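Local coordinates for designed helical repeat protein (Synthetic construct, PDB 5CWG), which has no known natural function and was designed de novo to fold as a stacked array of alpha-helices, at residues Leu62-Val67 with Ala80-Ala85; Glu86-Arg90 with Ala131-Ala135. All coordinates share one frame; numbering follows the deposited sequence. Where two conformers were deposited one is given.

Both contacts lie on helix 77-98. Contact 1 uses its alanines; contact 2 uses A87 and the long side chain of R90. Contact 1 comes first along the chain and closes before contact 2 opens; A85 and E86 adjoin in sequence. Their centres are about 11 Å apart. Contact 1 joins helix 53-73 to helix 77-98, two consecutive helices that run roughly antiparallel. Contact 2 joins helix 77-98 to helix 127-148, two helices further on and nearly parallel. The same helix thus packs on the preceding helix and on the next helix with its own direction. Together they sample both kinds of packing in the array: between consecutive antiparallel helices and between near-parallel helices two apart.

Contact 1: Leu62-Val67 with Ala80-Ala85; sequences LIKEVV and AARAAA. With EDO (1,2-ethanediol), chain B.
I63 and V66 close around the methyl group of A84. The A84 CB lies 3.8 Å from I63 CA, so a side chain meets backbone here. It also lies 4.0 Å from V66 CB. I63 forks over the opposing helix. With chi1 at -60°, its CG1 branch stands beside the backbone N and carries CD1 to A85 CB at 4.1 Å. The CG2 branch goes to A81 instead. V67 CG2 also meets A81, 3.7 Å from its CB. V66 CG1 rests 3.8 Å from A80 O, and L62 CD2 touches A84 O. The segment axes approach to 8.5 Å at 142°. Beyond the two segments, L62 and V66 reach on to helix 103-123, and I63 touches L12 and V41. R82 points away from the contact. Its NH1 donates to O1 of a 1,2-ethanediol, probably from the crystallisation liquor, at 2.8 Å, while NH2 makes a salt bridge to E36. With no hydrogen bond between the two segments, the contact is made by van der Waals packing of branched side chains against alanine methyls and backbone. The small alanines let the backbones come near.

Contact 2: Glu86-Arg90 with Ala131-Ala135; sequences EAFKR and ARAAA
A87 and A131 meet where two nearly parallel helices of the stack, 77-98 and 127-148, lie side by side. Their CB atoms are 3.8 Å apart. The segment axes are 9.5 Å apart at closest approach and make an angle of 18°. R90 supplies most of the remaining contact. Its CG stands beside the backbone N, and a bend at chi3 (-62°) folds the guanidinium back over its own helix. One face of the group then looks at A87 CA. R132 CG lies over the opposite face, 3.9 Å above the plane and displaced from the centre of the group. The edge is turned to the neighbouring helix, with A131 O near the plane. R90 NH2 comes to 3.5 Å from A131 CB. It is also 3.4 Å from R132 N, but both are donors and no hydrogen bond forms. R90 NE passes 3.8 Å from A135 CB. Side chain to side chain, R90 meets R132 through the aliphatic CG, while the two charged ends stay apart: the guanidinium planes are 55° apart, and R90 NH1 is 6.1 Å from R132 NH1. An alanine here removes the guanidinium, which would probably leave A135 CB less covered and open a gap between A87 and R132 CG. A water links the backbones further along: it donates to A135 O at 2.8 Å and, weakly, to R90 O. Helix 103-123 also packs on the two alanines: A87 touches I113 and A131 touches V117. A buried alanine seam with a long polar side chain at its more exposed side joins neighbouring near-parallel helices here, consistent with the layered, solenoid-like packing of helical repeat proteins.

Contact 1: Leu62-Val67 with Ala80-Ala85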
loop_
_atom_site.group_PDB
_atom_site.type_symbol
_atom_site.label_atom_id
_atom_site.label_comp_id
_atom_site.label_asym_id
_atom_site.label_seq_id
_atom_site.Cartn_x
_atom_site.Cartn_y
_atom_site.Cartn_z
ATOM N N LEU A 62 -0.902 2.903 6.893
ATOM C CA LEU A 62 -1.553 2.968 5.581
ATOM C C LEU A 62 -3.067 2.926 5.745
ATOM O O LEU A 62 -3.804 3.733 5.169
ATOM C CB LEU A 62 -1.072 1.802 4.695
ATOM C CG LEU A 62 -1.833 1.601 3.404
ATOM C CD1 LEU A 62 -1.639 2.777 2.459
ATOM C CD2 LEU A 62 -1.426 0.305 2.739
ATOM N N ILE A 63 -3.545 1.965 6.517
ATOM C CA ILE A 63 -4.972 1.831 6.727
ATOM C C ILE A 63 -5.529 3.103 7.389
ATOM O O ILE A 63 -6.549 3.648 6.972
ATOM C CB ILE A 63 -5.325 0.582 7.553
ATOM C CG1 ILE A 63 -4.847 -0.698 6.849
ATOM C CG2 ILE A 63 -6.815 0.534 7.819
ATOM C CD1 ILE A 63 -4.815 -1.918 7.745
ATOM N N LYS A 64 -4.846 3.586 8.418
ATOM C CA LYS A 64 -5.242 4.808 9.124
ATOM C C LYS A 64 -5.371 5.982 8.168
ATOM O O LYS A 64 -6.357 6.716 8.203
ATOM C CB LYS A 64 -4.209 5.147 10.213
ATOM C CG LYS A 64 -4.343 6.523 10.860
ATOM C CD LYS A 64 -3.224 6.748 11.861
ATOM C CE LYS A 64 -3.223 8.158 12.429
ATOM N NZ LYS A 64 -2.964 9.199 11.388
ATOM N N GLU A 65 -4.370 6.191 7.327
ATOM C CA GLU A 65 -4.370 7.354 6.456
ATOM C C GLU A 65 -5.449 7.252 5.388
ATOM O O GLU A 65 -6.124 8.225 5.085
ATOM C CB GLU A 65 -2.970 7.560 5.901
ATOM C CG GLU A 65 -2.001 7.951 7.060
ATOM C CD GLU A 65 -0.570 8.275 6.640
ATOM O OE1 GLU A 65 0.293 8.452 7.533
ATOM O OE2 GLU A 65 -0.313 8.428 5.436
ATOM N N VAL A 66 -5.657 6.054 4.849
ATOM C CA VAL A 66 -6.709 5.861 3.860
ATOM C C VAL A 66 -8.078 6.086 4.487
ATOM O O VAL A 66 -8.956 6.704 3.884
ATOM C CB VAL A 66 -6.588 4.475 3.185
ATOM C CG1 VAL A 66 -7.791 4.205 2.293
ATOM C CG2 VAL A 66 -5.308 4.418 2.379
ATOM N N VAL A 67 -8.270 5.614 5.710
ATOM C CA VAL A 67 -9.517 5.809 6.451
ATOM C C VAL A 67 -9.749 7.291 6.793
ATOM O O VAL A 67 -10.860 7.796 6.642
ATOM C CB VAL A 67 -9.540 4.923 7.727
ATOM C CG1 VAL A 67 -10.531 5.419 8.754
ATOM C CG2 VAL A 67 -9.779 3.497 7.342
ATOM N N ALA A 80 -13.077 1.409 2.892
ATOM C CA ALA A 80 -11.760 2.010 2.745
ATOM C C ALA A 80 -10.699 1.238 3.538
ATOM O O ALA A 80 -9.609 0.957 3.029
ATOM C CB ALA A 80 -11.789 3.496 3.188
ATOM N N ALA A 81 -11.027 0.880 4.770
ATOM C CA ALA A 81 -10.100 0.119 5.603
ATOM C C ALA A 81 -9.775 -1.214 4.961
ATOM O O ALA A 81 -8.614 -1.656 4.938
ATOM C CB ALA A 81 -10.684 -0.083 6.960
ATOM N N ARG A 82 -10.788 -1.915 4.474
ATOM C CA ARG A 82 -10.593 -3.215 3.865
ATOM C C ARG A 82 -9.742 -3.097 2.618
ATOM O O ARG A 82 -8.857 -3.925 2.381
ATOM C CB ARG A 82 -11.937 -3.895 3.587
ATOM C CG ARG A 82 -12.705 -4.255 4.823
ATOM C CD ARG A 82 -14.042 -4.941 4.472
ATOM N NE ARG A 82 -14.817 -5.307 5.661
ATOM C CZ ARG A 82 -14.571 -6.371 6.436
ATOM N NH1 ARG A 82 -13.577 -7.194 6.139
ATOM N NH2 ARG A 82 -15.317 -6.589 7.514
ATOM N N ALA A 83 -10.009 -2.087 1.787
ATOM C CA ALA A 83 -9.252 -1.920 0.564
ATOM C C ALA A 83 -7.769 -1.640 0.840
ATOM O O ALA A 83 -6.871 -2.111 0.104
ATOM C CB ALA A 83 -9.865 -0.814 -0.304
ATOM N N ALA A 84 -7.499 -0.795 1.829
ATOM C CA ALA A 84 -6.114 -0.520 2.208
ATOM C C ALA A 84 -5.393 -1.798 2.655
ATOM O O ALA A 84 -4.241 -2.027 2.303
ATOM C CB ALA A 84 -6.067 0.547 3.281
ATOM N N ALA A 85 -6.075 -2.597 3.464
ATOM C CA ALA A 85 -5.497 -3.859 3.954
ATOM C C ALA A 85 -5.206 -4.811 2.801
ATOM O O ALA A 85 -4.154 -5.426 2.772
ATOM C CB ALA A 85 -6.428 -4.479 4.967
HETATM C C1 EDO B . -10.290 -7.395 4.247
HETATM O O1 EDO B . -11.697 -7.384 4.011
HETATM C C2 EDO B . -10.024 -7.874 5.648
HETATM O O2 EDO B . -10.505 -9.212 5.837
#

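Contact 2: Glu86-Arg90 with Ala131-Ala135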
loop_
_atom_site.group_PDB
_atom_site.type_symbol
_atom_site.label_atom_id
_atom_site.label_comp_id
_atom_site.label_asym_id
_atom_site.label_seq_id
_atom_site.Cartn_x
_atom_site.Cartn_y
_atom_site.Cartn_z
ATOM N N GLU A 86 -6.137 -4.909 1.853
ATOM C CA GLU A 86 -5.926 -5.755 0.684
ATOM C C GLU A 86 -4.736 -5.276 -0.139
ATOM O O GLU A 86 -3.985 -6.097 -0.682
ATOM C CB GLU A 86 -7.188 -5.780 -0.187
ATOM C CG GLU A 86 -8.381 -6.473 0.442
ATOM C CD GLU A 86 -8.392 -7.980 0.369
ATOM O OE1 GLU A 86 -7.359 -8.589 0.025
ATOM O OE2 GLU A 86 -9.446 -8.574 0.717
ATOM N N ALA A 87 -4.524 -3.964 -0.211
ATOM C CA ALA A 87 -3.401 -3.435 -0.956
ATOM C C ALA A 87 -2.068 -3.853 -0.305
ATOM O O ALA A 87 -1.128 -4.262 -0.984
ATOM C CB ALA A 87 -3.469 -1.932 -1.041
ATOM N N PHE A 88 -1.996 -3.750 1.019
ATOM C CA PHE A 88 -0.814 -4.220 1.713
ATOM C C PHE A 88 -0.589 -5.709 1.451
ATOM O O PHE A 88 0.529 -6.157 1.257
ATOM C CB PHE A 88 -0.887 -3.936 3.208
ATOM C CG PHE A 88 0.275 -4.523 3.949
ATOM C CD1 PHE A 88 1.502 -3.857 4.024
ATOM C CD2 PHE A 88 0.187 -5.777 4.508
ATOM C CE1 PHE A 88 2.570 -4.435 4.653
ATOM C CE2 PHE A 88 1.300 -6.367 5.114
ATOM C CZ PHE A 88 2.456 -5.690 5.202
ATOM N N LYS A 89 -1.657 -6.498 1.520
ATOM C CA LYS A 89 -1.538 -7.935 1.285
ATOM C C LYS A 89 -0.893 -8.200 -0.078
ATOM O O LYS A 89 -0.035 -9.075 -0.214
ATOM C CB LYS A 89 -2.890 -8.613 1.435
ATOM C CG LYS A 89 -2.945 -10.075 1.008
ATOM C CD LYS A 89 -4.269 -10.715 1.456
ATOM C CE LYS A 89 -4.466 -12.166 1.114
ATOM N NZ LYS A 89 -4.688 -12.356 -0.298
ATOM N N ARG A 90 -1.299 -7.472 -1.109
ATOM C CA ARG A 90 -0.678 -7.616 -2.410
ATOM C C ARG A 90 0.799 -7.295 -2.416
ATOM O O ARG A 90 1.585 -7.959 -3.076
ATOM C CB ARG A 90 -1.438 -6.806 -3.461
ATOM C CG ARG A 90 -2.875 -7.350 -3.705
ATOM C CD ARG A 90 -3.564 -6.753 -4.936
ATOM N NE ARG A 90 -3.758 -5.309 -4.844
ATOM C CZ ARG A 90 -4.788 -4.723 -4.241
ATOM N NH1 ARG A 90 -5.727 -5.451 -3.660
ATOM N NH2 ARG A 90 -4.874 -3.402 -4.198
ATOM N N ALA A 131 -5.432 1.484 -5.724
ATOM C CA ALA A 131 -4.553 0.617 -4.954
ATOM C C ALA A 131 -4.005 -0.524 -5.813
ATOM O O ALA A 131 -2.848 -0.918 -5.660
ATOM C CB ALA A 131 -5.289 0.092 -3.755
ATOM N N ARG A 132 -4.826 -1.047 -6.716
ATOM C CA ARG A 132 -4.374 -2.115 -7.615
ATOM C C ARG A 132 -3.246 -1.621 -8.510
ATOM O O ARG A 132 -2.240 -2.288 -8.687
ATOM C CB ARG A 132 -5.529 -2.615 -8.492
ATOM C CG ARG A 132 -6.404 -3.691 -7.869
ATOM C CD ARG A 132 -7.278 -4.427 -8.934
ATOM N NE ARG A 132 -8.308 -3.602 -9.575
ATOM C CZ ARG A 132 -9.496 -3.328 -9.047
ATOM N NH1 ARG A 132 -9.830 -3.791 -7.854
ATOM N NH2 ARG A 132 -10.356 -2.577 -9.717
ATOM N N ALA A 133 -3.386 -0.408 -9.028
ATOM C CA ALA A 133 -2.367 0.148 -9.885
ATOM C C ALA A 133 -1.049 0.321 -9.141
ATOM O O ALA A 133 0.018 -0.011 -9.657
ATOM C CB ALA A 133 -2.834 1.484 -10.476
ATOM N N ALA A 134 -1.103 0.841 -7.921
ATOM C CA ALA A 134 0.108 1.051 -7.148
ATOM C C ALA A 134 0.767 -0.279 -6.779
ATOM O O ALA A 134 1.975 -0.441 -6.924
ATOM C CB ALA A 134 -0.193 1.870 -5.921
ATOM N N ALA A 135 -0.031 -1.224 -6.302
ATOM C CA ALA A 135 0.524 -2.515 -5.909
ATOM C C ALA A 135 1.062 -3.259 -7.127
ATOM O O ALA A 135 2.072 -3.949 -7.024
ATOM C CB ALA A 135 -0.532 -3.356 -5.206
HETATM O O HOH W 1 2.240 -5.875 -5.016
#